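Local coordinates for saframycin Mx1 synthetase B (Legionella pneumophila subsp. pneumophila, PDB 3KXW), which belongs to the ANL clan of AMP-binding enzymes and holds 5'-O-[(S)-(dodecanoyloxy)(hydroxy)phosphoryl]adenosine in a pocket of its fold, at residues Lys5-Cys10 and Ala21-Asn26; Gln80-Cys85 and Ile169-Tyr174. All coordinates share one frame; numbering follows the deposited sequence.

Interaction 1 (Lys5-Cys10 and Ala21-Asn26); sequences KEYLQC and ALHSPN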
# COMPACT_ATOMS: atom_id res chain seq x y z
N LYS A 5 13.64 26.36 8.14
CA LYS A 5 14.55 26.51 7.00
C LYS A 5 15.76 25.60 7.06
O LYS A 5 16.20 25.06 6.04
CB LYS A 5 14.99 27.97 6.83
CG LYS A 5 13.88 28.90 6.35
CD LYS A 5 13.19 28.36 5.08
CE LYS A 5 14.14 28.34 3.89
NZ LYS A 5 13.40 28.40 2.59
N GLU A 6 16.31 25.42 8.26
CA GLU A 6 17.48 24.57 8.44
C GLU A 6 17.20 23.13 7.93
O GLU A 6 18.07 22.48 7.33
CB GLU A 6 17.88 24.60 9.92
CG GLU A 6 19.39 24.46 10.21
CD GLU A 6 19.76 24.90 11.64
OE1 GLU A 6 19.37 26.04 12.03
OE2 GLU A 6 20.45 24.12 12.37
N TYR A 7 15.98 22.64 8.14
CA TYR A 7 15.63 21.31 7.63
C TYR A 7 15.42 21.28 6.11
O TYR A 7 15.76 20.29 5.42
CB TYR A 7 14.40 20.75 8.36
CG TYR A 7 14.59 20.68 9.86
CD1 TYR A 7 15.61 19.92 10.41
CD2 TYR A 7 13.75 21.38 10.72
CE1 TYR A 7 15.80 19.85 11.77
CE2 TYR A 7 13.94 21.32 12.09
CZ TYR A 7 14.96 20.54 12.61
OH TYR A 7 15.16 20.45 13.96
N LEU A 8 14.84 22.35 5.57
CA LEU A 8 14.63 22.44 4.12
C LEU A 8 15.95 22.40 3.37
O LEU A 8 16.01 21.97 2.22
CB LEU A 8 13.85 23.72 3.77
CG LEU A 8 12.37 23.70 4.16
CD1 LEU A 8 11.63 25.00 3.80
CD2 LEU A 8 11.70 22.49 3.51
N GLN A 9 17.01 22.83 4.05
CA GLN A 9 18.31 22.95 3.42
C GLN A 9 19.06 21.61 3.35
O GLN A 9 20.03 21.47 2.60
CB GLN A 9 19.15 24.02 4.13
CG GLN A 9 18.67 25.46 3.84
CD GLN A 9 19.27 26.52 4.78
OE1 GLN A 9 20.13 26.22 5.61
NE2 GLN A 9 18.80 27.76 4.65
N CYS A 10 18.61 20.62 4.12
CA CYS A 10 19.29 19.33 4.16
C CYS A 10 19.16 18.64 2.82
O CYS A 10 18.14 18.77 2.15
CB CYS A 10 18.72 18.43 5.27
SG CYS A 10 19.05 18.99 6.94
N ALA A 21 17.72 15.35 15.77
CA ALA A 21 18.27 14.75 16.99
C ALA A 21 19.13 15.72 17.83
O ALA A 21 19.31 15.52 19.04
CB ALA A 21 19.03 13.48 16.67
N LEU A 22 19.65 16.77 17.18
CA LEU A 22 20.38 17.82 17.91
C LEU A 22 19.45 18.89 18.47
O LEU A 22 19.68 19.38 19.58
CB LEU A 22 21.41 18.50 17.01
CG LEU A 22 22.47 17.62 16.39
CD1 LEU A 22 23.45 18.49 15.65
CD2 LEU A 22 23.17 16.77 17.47
N HIS A 23 18.44 19.29 17.69
CA HIS A 23 17.52 20.34 18.11
C HIS A 23 16.53 19.82 19.15
O HIS A 23 16.12 20.56 20.05
CB HIS A 23 16.68 20.87 16.94
CG HIS A 23 17.39 21.85 16.05
ND1 HIS A 23 18.64 21.61 15.51
CD2 HIS A 23 17.00 23.04 15.56
CE1 HIS A 23 19.00 22.63 14.75
NE2 HIS A 23 18.02 23.51 14.76
N SER A 24 16.12 18.56 19.00
CA SER A 24 15.07 18.03 19.88
C SER A 24 15.28 16.54 20.15
O SER A 24 14.49 15.70 19.72
CB SER A 24 13.70 18.28 19.26
OG SER A 24 13.55 17.57 18.04
N PRO A 25 16.36 16.22 20.87
CA PRO A 25 16.76 14.83 21.12
C PRO A 25 15.64 14.04 21.76
O PRO A 25 15.48 12.87 21.41
CB PRO A 25 17.91 14.94 22.13
CG PRO A 25 18.06 16.42 22.45
CD PRO A 25 17.27 17.20 21.48
N ASN A 26 14.89 14.64 22.68
CA ASN A 26 13.86 13.88 23.41
C ASN A 26 12.46 13.92 22.82
O ASN A 26 11.53 13.36 23.40
CB ASN A 26 13.80 14.30 24.89
CG ASN A 26 15.06 13.92 25.66
OD1 ASN A 26 15.78 12.98 25.31
ND2 ASN A 26 15.34 14.67 26.73

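Interaction 2 (Gln80-Cys85 and Ile169-Tyr174); sequences QAFLGC and IAFLQY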
# COMPACT_ATOMS: atom_id res chain seq x y z
N GLN A 80 14.50 1.39 12.14
CA GLN A 80 15.91 1.61 12.48
C GLN A 80 16.82 1.09 11.36
O GLN A 80 17.80 1.74 11.00
CB GLN A 80 16.24 0.88 13.79
CG GLN A 80 15.47 1.41 15.00
CD GLN A 80 15.42 0.43 16.15
OE1 GLN A 80 16.07 -0.60 16.13
NE2 GLN A 80 14.60 0.73 17.15
N ALA A 81 16.51 -0.09 10.83
CA ALA A 81 17.36 -0.73 9.81
C ALA A 81 17.33 0.07 8.52
O ALA A 81 18.36 0.28 7.88
CB ALA A 81 16.93 -2.21 9.57
N PHE A 82 16.15 0.55 8.16
CA PHE A 82 15.98 1.37 6.96
C PHE A 82 16.84 2.64 7.06
O PHE A 82 17.59 2.98 6.13
CB PHE A 82 14.49 1.72 6.75
CG PHE A 82 14.19 2.43 5.44
CD1 PHE A 82 13.84 1.72 4.31
CD2 PHE A 82 14.27 3.82 5.35
CE1 PHE A 82 13.56 2.37 3.09
CE2 PHE A 82 13.99 4.48 4.14
CZ PHE A 82 13.64 3.75 3.01
N LEU A 83 16.75 3.36 8.17
CA LEU A 83 17.54 4.57 8.28
C LEU A 83 19.03 4.21 8.34
O LEU A 83 19.89 4.91 7.78
CB LEU A 83 17.16 5.37 9.54
CG LEU A 83 15.83 6.11 9.43
CD1 LEU A 83 15.59 6.83 10.72
CD2 LEU A 83 15.92 7.11 8.31
N GLY A 84 19.34 3.11 9.02
CA GLY A 84 20.71 2.66 9.13
C GLY A 84 21.30 2.42 7.73
O GLY A 84 22.45 2.77 7.47
N CYS A 85 20.49 1.87 6.82
CA CYS A 85 20.95 1.70 5.43
C CYS A 85 21.25 3.05 4.80
O CYS A 85 22.28 3.23 4.16
CB CYS A 85 19.91 0.98 4.56
SG CYS A 85 19.72 -0.74 4.93
N ILE A 169 20.60 6.84 -5.37
CA ILE A 169 19.43 6.05 -4.98
C ILE A 169 19.44 5.79 -3.47
O ILE A 169 20.47 5.39 -2.92
CB ILE A 169 19.42 4.72 -5.76
CG1 ILE A 169 19.47 4.99 -7.27
CG2 ILE A 169 18.23 3.86 -5.36
CD1 ILE A 169 18.50 6.07 -7.76
N ALA A 170 18.30 6.03 -2.82
CA ALA A 170 18.14 5.80 -1.39
C ALA A 170 17.56 4.42 -1.08
O ALA A 170 18.02 3.73 -0.16
CB ALA A 170 17.24 6.90 -0.79
N PHE A 171 16.56 4.00 -1.86
CA PHE A 171 15.96 2.69 -1.62
C PHE A 171 15.22 2.17 -2.82
O PHE A 171 14.90 2.92 -3.72
CB PHE A 171 15.02 2.71 -0.41
CG PHE A 171 13.80 3.58 -0.57
CD1 PHE A 171 12.55 3.02 -0.84
CD2 PHE A 171 13.89 4.95 -0.40
CE1 PHE A 171 11.39 3.84 -0.96
CE2 PHE A 171 12.74 5.76 -0.52
CZ PHE A 171 11.51 5.19 -0.80
N LEU A 172 14.99 0.87 -2.85
CA LEU A 172 14.15 0.29 -3.88
C LEU A 172 12.78 0.01 -3.31
O LEU A 172 12.67 -0.64 -2.29
CB LEU A 172 14.75 -1.02 -4.38
CG LEU A 172 16.13 -0.94 -5.01
CD1 LEU A 172 16.53 -2.31 -5.61
CD2 LEU A 172 16.20 0.15 -6.07
N GLN A 173 11.73 0.50 -3.95
CA GLN A 173 10.42 0.05 -3.54
C GLN A 173 9.79 -0.84 -4.61
O GLN A 173 9.55 -0.42 -5.74
CB GLN A 173 9.49 1.21 -3.12
CG GLN A 173 9.29 2.36 -4.07
CD GLN A 173 8.25 3.40 -3.52
OE1 GLN A 173 7.55 3.13 -2.54
NE2 GLN A 173 8.16 4.58 -4.15
N TYR A 174 9.56 -2.09 -4.23
CA TYR A 174 8.99 -3.06 -5.15
C TYR A 174 7.47 -2.94 -5.19
O TYR A 174 6.82 -2.87 -4.15
CB TYR A 174 9.44 -4.47 -4.78
CG TYR A 174 10.83 -4.73 -5.27
CD1 TYR A 174 11.05 -5.27 -6.52
CD2 TYR A 174 11.94 -4.41 -4.50
CE1 TYR A 174 12.32 -5.49 -6.99
CE2 TYR A 174 13.22 -4.63 -4.96
CZ TYR A 174 13.40 -5.16 -6.20
OH TYR A 174 14.68 -5.37 -6.67

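Interaction 1 (Lys5-Cys10 and Ala21-Asn26)
His23 is met by two side chains of the short N-terminal helix 5-8, Tyr7 over a face and Glu6 at the edge, an edge-to-face aromatic pair with a carboxylate beside it. The pair joins helix 5-8 to the last turn of helix 13-23. Tyr7 presents its hydroxyl end: OH stands 3.4 Å from His23 CG and equally near His23 CB. The ring centroids are 5.5 Å apart and the planes meet at 55°, a tilted version of the T-shape. Glu6 arrives on its extended chain, with its carboxylate turned 75° from the imidazole plane. Its OE2 lies 3.2 Å from His23 CE1, while His23 NE2, at 3.5 Å, is too poorly angled for a hydrogen bond. A carboxylate this close could still help to stabilise a protonated imidazole.

In the second shell, Arg20 makes a cation-pi contact with the Tyr7 ring and Leu19 packs against both Glu6 and Tyr7. Where the helix ends, Ser24 OG bonds back to Arg20 O. A weak hydrogen bond from within its own helix, between His23 ND1 and Leu19 O, probably helps to set the rotation of the imidazole.

Interaction 2 (Gln80-Cys85 and Ile169-Tyr174)
Gly84 N bonds to Gln80 O at 2.9 Å, one of the regular helical bonds in the turn from which Phe82 reaches across to Phe171. Cys85 N closes the next step of that turn on Ala81 O. The contact is an edge-to-face aromatic pair, buried in the AMP-binding region between helix 76-87 and strand 169-174. With CG anti to its backbone N (chi1 -173°), the Phe82 ring extends from the helix and drives its far edge into the face of Phe171. CZ leads, 3.6 Å from Phe171 CG, and sits 3.5 Å above the plane of the Phe171 ring, displaced toward its rim. Phe82 CE1 follows at 3.8 Å from Phe171 CB, so the methylene shares the load with the ring. Centroids lie 5.2 Å apart and the planes are inclined at 66°.

Phe171 belongs to a classic beta bulge: it and Ala170 both face Val187 on the antiparallel strand 184-188. Ala170 and Leu172 also make backbone bonds with Ala92, which ties the strand to a second neighbour. The Phe171 side chain also touches Val187, whereas Phe82 packs on Leu223 and Leu228 of helix 220-233. The bound 5'-O-[(S)-(dodecanoyloxy)(hydroxy)phosphoryl]adenosine is about 11 Å from the Phe171 side chain.

Between residues 80-85 and 169-174 the contact rests on these two side chains, through dispersion and the weak pull between the slightly positive hydrogens of a ring edge and the pi cloud it faces, which favours an inclined over a flat stack.

Read from the N terminus, interaction 1 closes first: ten intervening residues, mostly in helix 13-23, bring the chain's first helix back against the end of the second. The chain then runs through strands 28-34 and 37-42, helix 43-59 and strand 67-71 before helix 76-87 opens interaction 2, a far longer loop of 83 residues that ends on strand 169-174. The two are in series, neither nested nor crossed. Their centres lie 20 Å apart, with nearest atoms about 10 Å from each other. Helix 43-59 bridges them, receiving Ala21 and Pro25 from one and Gln80 and Leu83 from the other, so the peripheral N-terminal helices connect to the buried helix-strand contact.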